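Local atomic coordinates of ORF10 (Moritella marina, PDB entry 6RIW), a protein that probably condenses acyl chains during polyunsaturated fatty acid synthesis, this part being the ketosynthase–chain length factor didomain of a longer synthase. Residues Val203-Asp208 and Val673-Asn678. Residues are numbered along the deposited sequence; the frame is centred on the assembly and turned at random.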
ATOM      1  N   VAL A 203      12.435   3.995   6.179  1.00 13.12           N
ATOM      2  CA  VAL A 203      13.537   4.656   6.885  1.00 16.06           C
ATOM      3  C   VAL A 203      14.465   5.359   5.895  1.00 17.52           C
ATOM      4  O   VAL A 203      14.825   6.536   6.078  1.00 16.32           O
ATOM      5  CB  VAL A 203      14.287   3.640   7.770  1.00 13.47           C
ATOM      6  CG1 VAL A 203      15.622   4.226   8.272  1.00 15.71           C
ATOM      7  CG2 VAL A 203      13.378   3.233   8.941  1.00 12.79           C
ATOM      8  N   LYS A 204      14.840   4.662   4.819  1.00 15.36           N
ATOM      9  CA  LYS A 204      15.737   5.243   3.829  1.00 15.87           C
ATOM     10  C   LYS A 204      15.118   6.481   3.181  1.00 17.15           C
ATOM     11  O   LYS A 204      15.774   7.517   3.050  1.00 14.93           O
ATOM     12  CB  LYS A 204      16.104   4.191   2.781  1.00 17.39           C
ATOM     13  CG  LYS A 204      16.990   4.709   1.647  1.00 19.86           C
ATOM     14  CD  LYS A 204      18.301   5.266   2.194  1.00 28.05           C
ATOM     15  CE  LYS A 204      19.172   5.902   1.088  1.00 30.81           C
ATOM     16  NZ  LYS A 204      18.381   6.514  -0.019  1.00 34.61           N
ATOM     17  N   LEU A 205      13.844   6.407   2.776  1.00 14.92           N
ATOM     18  CA  LEU A 205      13.237   7.586   2.162  1.00 13.66           C
ATOM     19  C   LEU A 205      13.043   8.709   3.169  1.00 15.95           C
ATOM     20  O   LEU A 205      13.085   9.891   2.799  1.00 16.29           O
ATOM     21  CB  LEU A 205      11.893   7.206   1.515  1.00 12.46           C
ATOM     22  CG  LEU A 205      12.007   6.248   0.336  1.00 14.70           C
ATOM     23  CD1 LEU A 205      10.604   5.979  -0.214  1.00 17.14           C
ATOM     24  CD2 LEU A 205      12.903   6.800  -0.768  1.00 18.70           C
ATOM     25  N   ALA A 206      12.832   8.380   4.442  1.00 13.73           N
ATOM     26  CA  ALA A 206      12.715   9.443   5.436  1.00 16.94           C
ATOM     27  C   ALA A 206      14.055  10.144   5.637  1.00 15.76           C
ATOM     28  O   ALA A 206      14.101  11.376   5.779  1.00 16.61           O
ATOM     29  CB  ALA A 206      12.186   8.886   6.765  1.00 14.97           C
ATOM     30  N   CYS A 207      15.160   9.380   5.626  1.00 15.91           N
ATOM     31  CA  CYS A 207      16.489   9.993   5.605  1.00 16.46           C
ATOM     32  C   CYS A 207      16.658  10.916   4.402  1.00 18.41           C
ATOM     33  O   CYS A 207      17.205  12.022   4.537  1.00 17.63           O
ATOM     34  CB  CYS A 207      17.595   8.929   5.586  1.00 13.87           C
ATOM     35  SG  CYS A 207      17.671   7.875   7.045  1.00 20.64           S
ATOM     36  N   ASP A 208      16.203  10.479   3.218  1.00 16.29           N
ATOM     37  CA  ASP A 208      16.264  11.328   2.020  1.00 17.33           C
ATOM     38  C   ASP A 208      15.544  12.651   2.232  1.00 16.34           C
ATOM     39  O   ASP A 208      16.010  13.699   1.773  1.00 17.41           O
ATOM     40  CB  ASP A 208      15.627  10.630   0.813  1.00 18.10           C
ATOM     41  CG  ASP A 208      16.421   9.440   0.313  1.00 25.06           C
ATOM     42  OD1 ASP A 208      17.595   9.254   0.710  1.00 26.33           O
ATOM     43  OD2 ASP A 208      15.848   8.679  -0.510  1.00 25.39           O
ATOM     44  N   VAL A 673       4.898  12.690  -7.197  1.00 11.04           N
ATOM     45  CA  VAL A 673       5.665  13.741  -7.868  1.00 11.26           C
ATOM     46  C   VAL A 673       6.726  14.301  -6.923  1.00 13.83           C
ATOM     47  O   VAL A 673       7.897  14.467  -7.291  1.00 12.57           O
ATOM     48  CB  VAL A 673       4.709  14.831  -8.381  1.00 10.56           C
ATOM     49  CG1 VAL A 673       5.484  16.031  -8.934  1.00 12.41           C
ATOM     50  CG2 VAL A 673       3.740  14.247  -9.441  1.00 12.39           C
ATOM     51  N   GLU A 674       6.324  14.598  -5.678  1.00 13.29           N
ATOM     52  CA  GLU A 674       7.255  15.077  -4.657  1.00 12.46           C
ATOM     53  C   GLU A 674       8.358  14.065  -4.390  1.00 15.11           C
ATOM     54  O   GLU A 674       9.540  14.426  -4.292  1.00 15.84           O
ATOM     55  CB  GLU A 674       6.495  15.374  -3.366  1.00 15.02           C
ATOM     56  CG  GLU A 674       7.369  15.735  -2.153  1.00 21.17           C
ATOM     57  CD  GLU A 674       6.519  16.103  -0.917  1.00 24.10           C
ATOM     58  OE1 GLU A 674       5.657  15.290  -0.471  1.00 23.28           O
ATOM     59  OE2 GLU A 674       6.703  17.222  -0.408  1.00 25.24           O
ATOM     60  N   LEU A 675       7.997  12.792  -4.284  1.00 12.75           N
ATOM     61  CA  LEU A 675       9.005  11.743  -4.087  1.00 12.88           C
ATOM     62  C   LEU A 675       9.952  11.633  -5.282  1.00 14.72           C
ATOM     63  O   LEU A 675      11.176  11.504  -5.108  1.00 13.95           O
ATOM     64  CB  LEU A 675       8.304  10.403  -3.827  1.00 12.19           C
ATOM     65  CG  LEU A 675       9.184   9.158  -3.637  1.00 12.76           C
ATOM     66  CD1 LEU A 675      10.245   9.424  -2.569  1.00 15.46           C
ATOM     67  CD2 LEU A 675       8.283   7.964  -3.239  1.00 15.27           C
ATOM     68  N   ALA A 676       9.413  11.670  -6.505  1.00 11.75           N
ATOM     69  CA  ALA A 676      10.280  11.582  -7.682  1.00 13.28           C
ATOM     70  C   ALA A 676      11.317  12.712  -7.682  1.00 15.42           C
ATOM     71  O   ALA A 676      12.510  12.479  -7.926  1.00 13.60           O
ATOM     72  CB  ALA A 676       9.443  11.606  -8.957  1.00 13.15           C
ATOM     73  N   GLU A 677      10.879  13.940  -7.391  1.00 13.63           N
ATOM     74  CA  GLU A 677      11.836  15.043  -7.237  1.00 16.35           C
ATOM     75  C   GLU A 677      12.921  14.678  -6.225  1.00 16.54           C
ATOM     76  O   GLU A 677      14.123  14.857  -6.467  1.00 14.88           O
ATOM     77  CB  GLU A 677      11.105  16.316  -6.797  1.00 15.60           C
ATOM     78  CG  GLU A 677      12.035  17.504  -6.594  1.00 23.26           C
ATOM     79  CD  GLU A 677      11.419  18.651  -5.801  1.00 34.27           C
ATOM     80  OE1 GLU A 677      11.430  18.589  -4.544  1.00 32.89           O
ATOM     81  OE2 GLU A 677      10.958  19.633  -6.436  1.00 33.64           O
ATOM     82  N   ASN A 678      12.513  14.124  -5.090  1.00 15.85           N
ATOM     83  CA  ASN A 678      13.487  13.823  -4.056  1.00 15.03           C
ATOM     84  C   ASN A 678      14.434  12.716  -4.503  1.00 16.95           C
ATOM     85  O   ASN A 678      15.628  12.740  -4.167  1.00 17.82           O
ATOM     86  CB  ASN A 678      12.770  13.438  -2.772  1.00 16.97           C
ATOM     87  CG  ASN A 678      13.455  13.977  -1.574  1.00 21.43           C
ATOM     88  OD1 ASN A 678      13.262  15.142  -1.200  1.00 21.91           O
ATOM     89  ND2 ASN A 678      14.278  13.143  -0.953  1.00 19.41           N
TER
HETATM   90  O   HOH W   1      14.399  10.310  -2.025  1.00 26.38           O
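N678 reaches across to D208 with its carboxamide. Its bond from CA to CB points toward the segment 203-208, and CG sets the flat amide between the two helices. ND2 makes a weak but nearly straight hydrogen bond to the backbone O of D208 (3.3 Å, 169°) and lies 3.4 Å from D208 CB. N678 ND2 also donates to a water at 3.0 Å, and that water donates a hydrogen bond to D208 OD2 at 2.7 Å. OD1 accepts from K214 and T212, just beyond helix 198-211. Asparagine suits this buried place because one small group offers both donor and acceptor.

The carboxylate of D208 is shared between K204 and the water: OD1 turns its syn lone pair to K204 NZ in a 2.9 Å salt bridge. Lysine one turn back can probably neutralise this buried acid. Alongside, L205 and L675 cross at about a right angle, CD2 of L205 lying 4.1 Å from CD1 of L675; with CG anti to its backbone N (chi1 178°), L675 carries that methyl into the interface. Branched apolar ends suit such buried helix faces.

Helices 198-211 and 668-682 pack against each other where the two ketosynthase-like halves meet, with Y209 packing on L675 and N678, V203 and L205 touching strand 283-292 (I285, L290), and strand 763-772 against V673.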